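Local coordinates for copper-transporting atpase (PDB 2YJ4), which is a type IB P-type ATPase that probably uses ATP hydrolysis to drive metal cations, probably copper, across the cell membrane, at residues 28-33 and 197-202; 84-89 and 101-106; 219-224 and 236-241. The protein carries 1 engineered substitution. One frame throughout, in Å; residues are numbered along the deposited sequence.

Contact 1 (28-33 and 197-202)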
loop_
_atom_site.group_PDB
_atom_site.type_symbol
_atom_site.label_atom_id
_atom_site.label_comp_id
_atom_site.label_asym_id
_atom_site.label_seq_id
_atom_site.Cartn_x
_atom_site.Cartn_y
_atom_site.Cartn_z
ATOM N N ILE A 28 21.206 -0.660 13.278
ATOM C CA ILE A 28 20.284 -1.408 12.423
ATOM C C ILE A 28 21.005 -2.135 11.290
ATOM O O ILE A 28 21.906 -1.589 10.655
ATOM C CB ILE A 28 19.055 -0.565 11.884
ATOM C CG1 ILE A 28 19.447 0.291 10.682
ATOM C CG2 ILE A 28 18.373 0.252 12.995
ATOM C CD1 ILE A 28 19.379 -0.464 9.372
ATOM N N ASP A 29 20.594 -3.374 11.050
ATOM C CA ASP A 29 21.188 -4.191 10.008
ATOM C C ASP A 29 20.118 -4.723 9.058
ATOM O O ASP A 29 20.428 -5.341 8.040
ATOM C CB ASP A 29 21.943 -5.351 10.641
ATOM C CG ASP A 29 21.112 -6.086 11.667
ATOM O OD1 ASP A 29 19.921 -6.345 11.400
ATOM O OD2 ASP A 29 21.650 -6.400 12.750
ATOM N N THR A 30 18.856 -4.490 9.401
ATOM C CA THR A 30 17.749 -4.999 8.602
ATOM C C THR A 30 16.717 -3.906 8.369
ATOM O O THR A 30 16.228 -3.291 9.319
ATOM C CB THR A 30 17.084 -6.198 9.284
ATOM O OG1 THR A 30 18.065 -7.214 9.524
ATOM C CG2 THR A 30 15.968 -6.763 8.415
ATOM N N ILE A 31 16.410 -3.653 7.101
ATOM C CA ILE A 31 15.433 -2.633 6.724
ATOM C C ILE A 31 14.226 -3.317 6.112
ATOM O O ILE A 31 14.341 -3.948 5.054
ATOM C CB ILE A 31 15.998 -1.639 5.677
ATOM C CG1 ILE A 31 17.337 -1.076 6.132
ATOM C CG2 ILE A 31 15.026 -0.469 5.451
ATOM C CD1 ILE A 31 17.200 0.030 7.161
ATOM N N ILE A 32 13.075 -3.210 6.765
ATOM C CA ILE A 32 11.873 -3.845 6.222
ATOM C C ILE A 32 10.881 -2.836 5.669
ATOM O O ILE A 32 10.488 -1.908 6.365
ATOM C CB ILE A 32 11.146 -4.680 7.260
ATOM C CG1 ILE A 32 12.067 -5.777 7.813
ATOM C CG2 ILE A 32 9.917 -5.302 6.628
ATOM C CD1 ILE A 32 11.471 -6.538 9.023
ATOM N N PHE A 33 10.496 -3.000 4.412
ATOM C CA PHE A 33 9.482 -2.134 3.843
ATOM C C PHE A 33 8.150 -2.827 3.799
ATOM O O PHE A 33 8.042 -3.900 3.217
ATOM C CB PHE A 33 9.840 -1.748 2.420
ATOM C CG PHE A 33 11.001 -0.816 2.325
ATOM C CD1 PHE A 33 10.811 0.556 2.398
ATOM C CD2 PHE A 33 12.283 -1.305 2.160
ATOM C CE1 PHE A 33 11.878 1.426 2.300
ATOM C CE2 PHE A 33 13.360 -0.440 2.061
ATOM C CZ PHE A 33 13.157 0.929 2.129
ATOM N N ASN A 197 16.411 -13.300 16.759
ATOM C CA ASN A 197 17.611 -13.735 16.064
ATOM C C ASN A 197 18.712 -12.689 16.229
ATOM O O ASN A 197 19.813 -12.844 15.729
ATOM C CB ASN A 197 17.270 -13.990 14.585
ATOM C CG ASN A 197 18.500 -14.313 13.725
ATOM O OD1 ASN A 197 19.464 -13.537 13.660
ATOM N ND2 ASN A 197 18.454 -15.461 13.044
ATOM N N GLY A 198 18.409 -11.613 16.940
ATOM C CA GLY A 198 19.397 -10.578 17.200
ATOM C C GLY A 198 19.523 -9.476 16.155
ATOM O O GLY A 198 20.425 -8.639 16.228
ATOM N N ASN A 199 18.632 -9.468 15.174
ATOM C CA ASN A 199 18.670 -8.430 14.155
ATOM C C ASN A 199 18.078 -7.135 14.672
ATOM O O ASN A 199 17.123 -7.147 15.443
ATOM C CB ASN A 199 17.910 -8.873 12.916
ATOM C CG ASN A 199 18.630 -9.938 12.157
ATOM O OD1 ASN A 199 19.856 -9.887 12.012
ATOM N ND2 ASN A 199 17.885 -10.926 11.671
ATOM N N LYS A 200 18.657 -6.021 14.249
ATOM C CA LYS A 200 18.119 -4.712 14.575
ATOM C C LYS A 200 17.328 -4.178 13.380
ATOM O O LYS A 200 17.870 -3.906 12.320
ATOM C CB LYS A 200 19.245 -3.757 14.969
ATOM C CG LYS A 200 19.897 -4.089 16.311
ATOM C CD LYS A 200 19.023 -3.666 17.483
ATOM C CE LYS A 200 19.603 -4.136 18.810
ATOM N NZ LYS A 200 18.739 -3.745 19.971
ATOM N N VAL A 201 16.027 -4.038 13.560
ATOM C CA VAL A 201 15.144 -3.809 12.441
ATOM C C VAL A 201 14.628 -2.379 12.375
ATOM O O VAL A 201 14.109 -1.834 13.363
ATOM C CB VAL A 201 13.962 -4.788 12.499
ATOM C CG1 VAL A 201 12.935 -4.458 11.400
ATOM C CG2 VAL A 201 14.472 -6.225 12.389
ATOM N N LEU A 202 14.797 -1.772 11.206
ATOM C CA LEU A 202 14.167 -0.489 10.912
ATOM C C LEU A 202 13.074 -0.766 9.898
ATOM O O LEU A 202 13.316 -1.442 8.895
ATOM C CB LEU A 202 15.171 0.524 10.354
ATOM C CG LEU A 202 14.597 1.935 10.136
ATOM C CD1 LEU A 202 15.665 2.994 10.274
ATOM C CD2 LEU A 202 13.887 2.056 8.798
#

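Contact 2 (84-89 and 101-106)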
loop_
_atom_site.group_PDB
_atom_site.type_symbol
_atom_site.label_atom_id
_atom_site.label_comp_id
_atom_site.label_asym_id
_atom_site.label_seq_id
_atom_site.Cartn_x
_atom_site.Cartn_y
_atom_site.Cartn_z
ATOM N N LYS A 84 -20.569 7.047 -19.992
ATOM C CA LYS A 84 -21.178 7.963 -19.040
ATOM C C LYS A 84 -21.843 7.233 -17.884
ATOM O O LYS A 84 -22.164 6.063 -17.990
ATOM C CB LYS A 84 -22.162 8.912 -19.744
ATOM C CG LYS A 84 -23.543 8.337 -19.975
ATOM C CD LYS A 84 -24.371 9.235 -20.879
ATOM C CE LYS A 84 -25.690 8.539 -21.221
ATOM N NZ LYS A 84 -26.411 9.182 -22.364
ATOM N N ILE A 85 -22.012 7.934 -16.769
ATOM C CA ILE A 85 -22.658 7.386 -15.589
ATOM C C ILE A 85 -24.172 7.236 -15.805
ATOM O O ILE A 85 -24.852 8.178 -16.228
ATOM C CB ILE A 85 -22.378 8.270 -14.362
ATOM C CG1 ILE A 85 -20.874 8.277 -14.056
ATOM C CG2 ILE A 85 -23.218 7.808 -13.151
ATOM C CD1 ILE A 85 -20.283 6.862 -14.017
ATOM N N LEU A 86 -24.698 6.041 -15.543
ATOM C CA LEU A 86 -26.115 5.796 -15.754
ATOM C C LEU A 86 -26.828 5.876 -14.428
ATOM O O LEU A 86 -26.201 5.761 -13.377
ATOM C CB LEU A 86 -26.358 4.442 -16.427
ATOM C CG LEU A 86 -25.812 4.269 -17.851
ATOM C CD1 LEU A 86 -26.186 2.904 -18.401
ATOM C CD2 LEU A 86 -26.316 5.365 -18.771
ATOM N N GLU A 87 -28.135 6.097 -14.475
ATOM C CA GLU A 87 -28.921 6.174 -13.259
ATOM C C GLU A 87 -29.119 4.779 -12.660
ATOM O O GLU A 87 -29.530 3.844 -13.356
ATOM C CB GLU A 87 -30.274 6.859 -13.521
ATOM C CG GLU A 87 -31.322 6.599 -12.429
ATOM C CD GLU A 87 -32.316 7.744 -12.246
ATOM O OE1 GLU A 87 -33.021 8.106 -13.224
ATOM O OE2 GLU A 87 -32.390 8.273 -11.112
ATOM N N VAL A 88 -28.834 4.663 -11.363
ATOM C CA VAL A 88 -28.932 3.402 -10.630
ATOM C C VAL A 88 -30.031 3.445 -9.567
ATOM O O VAL A 88 -30.165 4.439 -8.846
ATOM C CB VAL A 88 -27.613 3.115 -9.878
ATOM C CG1 VAL A 88 -27.742 1.861 -9.011
ATOM C CG2 VAL A 88 -26.436 3.038 -10.852
ATOM N N LYS A 89 -30.783 2.355 -9.444
ATOM C CA LYS A 89 -31.808 2.233 -8.404
ATOM C C LYS A 89 -31.470 1.148 -7.360
ATOM O O LYS A 89 -30.772 0.178 -7.666
ATOM C CB LYS A 89 -33.191 1.980 -9.037
ATOM C CG LYS A 89 -33.893 3.254 -9.552
ATOM C CD LYS A 89 -35.023 2.936 -10.548
ATOM C CE LYS A 89 -35.714 4.215 -11.059
ATOM N NZ LYS A 89 -36.717 4.017 -12.168
ATOM N N GLY A 101 -26.791 -2.814 -7.268
ATOM C CA GLY A 101 -27.702 -1.792 -7.734
ATOM C C GLY A 101 -28.408 -2.275 -8.976
ATOM O O GLY A 101 -28.010 -3.272 -9.565
ATOM N N LYS A 102 -29.460 -1.569 -9.373
ATOM C CA LYS A 102 -30.313 -2.023 -10.467
ATOM C C LYS A 102 -30.392 -0.957 -11.557
ATOM O O LYS A 102 -30.658 0.205 -11.273
ATOM C CB LYS A 102 -31.708 -2.387 -9.944
ATOM C CG LYS A 102 -32.581 -3.123 -10.957
ATOM C CD LYS A 102 -33.995 -2.552 -11.008
ATOM C CE LYS A 102 -34.806 -2.899 -9.762
ATOM N NZ LYS A 102 -35.584 -4.160 -9.937
ATOM N N ILE A 103 -30.124 -1.364 -12.793
ATOM C CA ILE A 103 -30.143 -0.488 -13.958
ATOM C C ILE A 103 -30.906 -1.181 -15.067
ATOM O O ILE A 103 -30.617 -2.342 -15.376
ATOM C CB ILE A 103 -28.724 -0.274 -14.541
ATOM C CG1 ILE A 103 -27.776 0.343 -13.522
ATOM C CG2 ILE A 103 -28.777 0.580 -15.778
ATOM C CD1 ILE A 103 -26.316 0.182 -13.932
ATOM N N SER A 104 -31.851 -0.476 -15.687
ATOM C CA SER A 104 -32.617 -1.038 -16.796
ATOM C C SER A 104 -33.160 -2.442 -16.500
ATOM O O SER A 104 -33.089 -3.343 -17.345
ATOM C CB SER A 104 -31.762 -1.070 -18.068
ATOM O OG SER A 104 -31.410 0.241 -18.462
ATOM N N ASP A 105 -33.700 -2.628 -15.299
ATOM C CA ASP A 105 -34.269 -3.913 -14.926
ATOM C C ASP A 105 -33.219 -5.022 -14.838
ATOM O O ASP A 105 -33.561 -6.217 -14.908
ATOM C CB ASP A 105 -35.365 -4.314 -15.917
ATOM C CG ASP A 105 -36.596 -3.424 -15.819
ATOM O OD1 ASP A 105 -37.093 -3.223 -14.686
ATOM O OD2 ASP A 105 -37.055 -2.921 -16.872
ATOM N N LYS A 106 -31.952 -4.633 -14.686
ATOM C CA LYS A 106 -30.869 -5.605 -14.544
ATOM C C LYS A 106 -30.171 -5.422 -13.214
ATOM O O LYS A 106 -29.814 -4.306 -12.850
ATOM C CB LYS A 106 -29.856 -5.467 -15.677
ATOM C CG LYS A 106 -30.422 -5.798 -17.041
ATOM C CD LYS A 106 -29.315 -5.838 -18.073
ATOM C CE LYS A 106 -29.854 -5.750 -19.503
ATOM N NZ LYS A 106 -28.742 -5.436 -20.469
#

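Contact 3 (219-224 and 236-241)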
loop_
_atom_site.group_PDB
_atom_site.type_symbol
_atom_site.label_atom_id
_atom_site.label_comp_id
_atom_site.label_asym_id
_atom_site.label_seq_id
_atom_site.Cartn_x
_atom_site.Cartn_y
_atom_site.Cartn_z
ATOM N N VAL A 219 13.579 0.619 15.136
ATOM C CA VAL A 219 13.243 1.993 14.799
ATOM C C VAL A 219 12.171 1.972 13.723
ATOM O O VAL A 219 12.226 1.173 12.785
ATOM C CB VAL A 219 14.472 2.843 14.400
ATOM C CG1 VAL A 219 15.668 1.952 14.104
ATOM C CG2 VAL A 219 14.153 3.765 13.227
ATOM N N SER A 220 11.180 2.834 13.889
ATOM C CA SER A 220 10.026 2.801 13.027
ATOM C C SER A 220 9.832 4.132 12.307
ATOM O O SER A 220 9.904 5.198 12.918
ATOM C CB SER A 220 8.786 2.445 13.846
ATOM O OG SER A 220 8.657 3.308 14.958
ATOM N N VAL A 221 9.582 4.045 11.006
ATOM C CA VAL A 221 9.253 5.200 10.204
ATOM C C VAL A 221 7.851 5.068 9.610
ATOM O O VAL A 221 7.524 4.066 8.989
ATOM C CB VAL A 221 10.275 5.392 9.062
ATOM C CG1 VAL A 221 10.050 6.731 8.377
ATOM C CG2 VAL A 221 11.709 5.299 9.598
ATOM N N ALA A 222 7.025 6.086 9.809
ATOM C CA ALA A 222 5.730 6.166 9.144
ATOM C C ALA A 222 5.813 7.148 7.959
ATOM O O ALA A 222 6.577 8.120 7.992
ATOM C CB ALA A 222 4.676 6.606 10.118
ATOM N N MET A 223 5.042 6.889 6.910
ATOM C CA MET A 223 4.971 7.807 5.785
ATOM C C MET A 223 4.160 9.051 6.136
ATOM O O MET A 223 3.335 9.031 7.053
ATOM C CB MET A 223 4.334 7.117 4.587
ATOM C CG MET A 223 5.134 5.942 4.070
ATOM S SD MET A 223 6.751 6.426 3.466
ATOM C CE MET A 223 6.270 7.523 2.121
ATOM N N GLY A 224 4.395 10.137 5.404
ATOM C CA GLY A 224 3.601 11.338 5.569
ATOM C C GLY A 224 2.125 11.115 5.301
ATOM O O GLY A 224 1.272 11.483 6.109
ATOM N N ILE A 236 9.778 8.077 13.657
ATOM C CA ILE A 236 10.035 9.096 12.660
ATOM C C ILE A 236 8.879 9.199 11.678
ATOM O O ILE A 236 8.324 8.181 11.261
ATOM C CB ILE A 236 11.298 8.751 11.853
ATOM C CG1 ILE A 236 12.520 8.678 12.773
ATOM C CG2 ILE A 236 11.517 9.760 10.744
ATOM C CD1 ILE A 236 13.763 8.169 12.090
ATOM N N ILE A 237 8.518 10.421 11.301
ATOM C CA ILE A 237 7.582 10.612 10.210
ATOM C C ILE A 237 8.289 11.195 9.000
ATOM O O ILE A 237 8.858 12.287 9.074
ATOM C CB ILE A 237 6.442 11.577 10.560
ATOM C CG1 ILE A 237 5.877 11.298 11.945
ATOM C CG2 ILE A 237 5.354 11.445 9.537
ATOM C CD1 ILE A 237 5.242 9.944 12.056
ATOM N N LEU A 238 8.249 10.468 7.888
ATOM C CA LEU A 238 8.663 11.009 6.607
ATOM C C LEU A 238 7.554 11.890 6.066
ATOM O O LEU A 238 6.827 11.481 5.178
ATOM C CB LEU A 238 8.930 9.891 5.604
ATOM C CG LEU A 238 10.355 9.635 5.119
ATOM C CD1 LEU A 238 10.341 8.867 3.797
ATOM C CD2 LEU A 238 11.108 10.932 4.962
ATOM N N VAL A 239 7.420 13.103 6.593
ATOM C CA VAL A 239 6.396 14.019 6.103
ATOM C C VAL A 239 6.629 14.324 4.632
ATOM O O VAL A 239 5.699 14.677 3.911
ATOM C CB VAL A 239 6.354 15.331 6.906
ATOM C CG1 VAL A 239 6.127 15.026 8.374
ATOM C CG2 VAL A 239 7.639 16.128 6.704
ATOM N N SER A 240 7.878 14.174 4.200
ATOM C CA SER A 240 8.256 14.379 2.807
ATOM C C SER A 240 7.811 13.232 1.903
ATOM O O SER A 240 7.836 13.361 0.673
ATOM C CB SER A 240 9.771 14.500 2.699
ATOM O OG SER A 240 10.380 13.263 3.017
ATOM N N ASN A 241 7.423 12.110 2.508
ATOM C CA ASN A 241 7.097 10.906 1.748
ATOM C C ASN A 241 8.203 10.570 0.783
ATOM O O ASN A 241 7.970 9.900 -0.216
ATOM C CB ASN A 241 5.810 11.085 0.959
ATOM C CG ASN A 241 4.631 11.338 1.846
ATOM O OD1 ASN A 241 4.327 10.531 2.725
ATOM N ND2 ASN A 241 3.965 12.469 1.646
#

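Contact 1 (28-33 and 197-202)
I32 and V201 meet on one face of a parallel strand pair, and I31 and L202 on the other. On the first face the I32 side chain runs slantwise over V201, with I32 CD1 3.5 Å from V201 CG1. This methyl branch of V201 is set anti to its own backbone N (chi1 174°). The other branch, V201 CG2, faces T30 CB. Helix 184-196 covers this face through L194, which touches I32, V201 and N199. On the second face I31 and L202 lie side by side and point the same way, with I31 CD1 3.8 Å from L202 CB. I28 reaches the same L202 CB more loosely, through its CG2 branch. V219 and V221 of the next strand also pack on L202.

At the mouth of the pair the D29 carboxylate folds back between its own backbone N and carbonyl carbon (chi1 50°). This brings both oxygens to the backbone N of K200, in two weak bonds. T30 OG1 donates to D29 OD1 at 2.8 Å, so the neighbouring hydroxyl helps to fix the carboxylate. K200 O is gripped twice: D29 N lies in its carbonyl plane at 3.1 Å, and T30 N, also 3.1 Å from K200 O, is tilted from that plane. Beyond this, L202 N bonds to T30 O at 2.8 Å, and I32 N bonds to L202 O.

G198 has positive phi and ends helix 184-196 in a Schellman motif, after which the chain turns into strand 201-205. Strand 30-34 leads directly to K35 and T36, which bind ATP. Two adjacent parallel strands at the centre of a Rossmann-like sheet, one running into the nucleotide site, are characteristic of the haloacid dehalogenase fold in the phosphorylation domain of P-type ATPases.

Contact 2 (84-89 and 101-106)
K89 N donates to K102 O at 2.8 Å, almost straight (172°). K102 N returns a bond to K89 O, also at 2.8 Å, but more bent (146°). The two residues thus form an antiparallel hydrogen-bonded pair. Their side chains start on the same face of the sheet, and their ends then lead away from the pair. K89 stays extended, whereas K102 is bent along its length and touches D90. The contact belongs to the nucleotide-binding domain. It ties the segment after helix 69-81 to strand 98-103, near the edge of the antiparallel sheet. I103 to K106 is a type I' turn, which links strands 98-103 and 106-111 as a tight hairpin. V88 reaches I103 with one branch: V88 CG2 lies 4.0 Å from I103 CG1. The other branch of V88, V88 CG1, is anti to the backbone N (chi1 175°) and packs directly on the bare CA of G101, 3.9 Å from V88 CG1. I103 CG1 also rests 3.9 Å from E87 O. L86 CD1 comes to I103 CG2 only loosely, at 4.4 Å. Helix 53-63 lies against V88 and I103 through S61, and S61 OG is hydrogen-bonded to L86 N.

Contact 3 (219-224 and 236-241)
V221 and A222 pack against I236 and I237 in a parallel strand pair. The pair closes a beta-alpha-beta unit: strand 219-223, helix 228-231, strand 236-238. On one face V221 CG1 lies 4.1 Å from I236 CG2, and M223 and L238 follow further along. On the other face A222 CB meets I237 CD1 at 3.9 Å. Three backbone bonds hold the register: I236 N to S220 O, A222 N to I236 O and L238 N to A222 O. Outside this shell, L246 of helix 243-250 covers V221, and I243 covers M223 and L238. I16 and I15 of the edge strand reach I236 and I237. The S220 end is held by D235 OD2, which accepts from S220 N. At the other end the chain leaves the strand in a type I turn, L238 to N241, with N241 N bonded to L238 O at 2.8 Å. The turn sets the N241 side chain beside the G224 backbone, where N241 OD1 accepts a hydrogen bond from N225 N. G224 O accepts from K231 NZ. M223 bends at chi2 and chi3 (both near -60°), and this swings its CE over the turn, 3.5 Å from N241 CA.

Contacts 1 and 3 share the parallel sheet of the phosphorylation domain. Their centres are 17 Å apart, and strands 201-205 and 219-223 are neighbours there. V219 joins them directly: its N is 3.1 Å from V201 O, and its side chain packs on I28 and L202. Contact 2 lies in the separate antiparallel sheet of the nucleotide-binding domain. Its centre is 52 Å from that of contact 1 and 43 Å from that of contact 3. Along the chain, contact 2 falls between the two segments of contact 1, and contact 3 follows. The nucleotide-binding domain is thus inserted between strands of the phosphorylation domain, as in P-type ATPases generally, and ATP-binding residues occur in both.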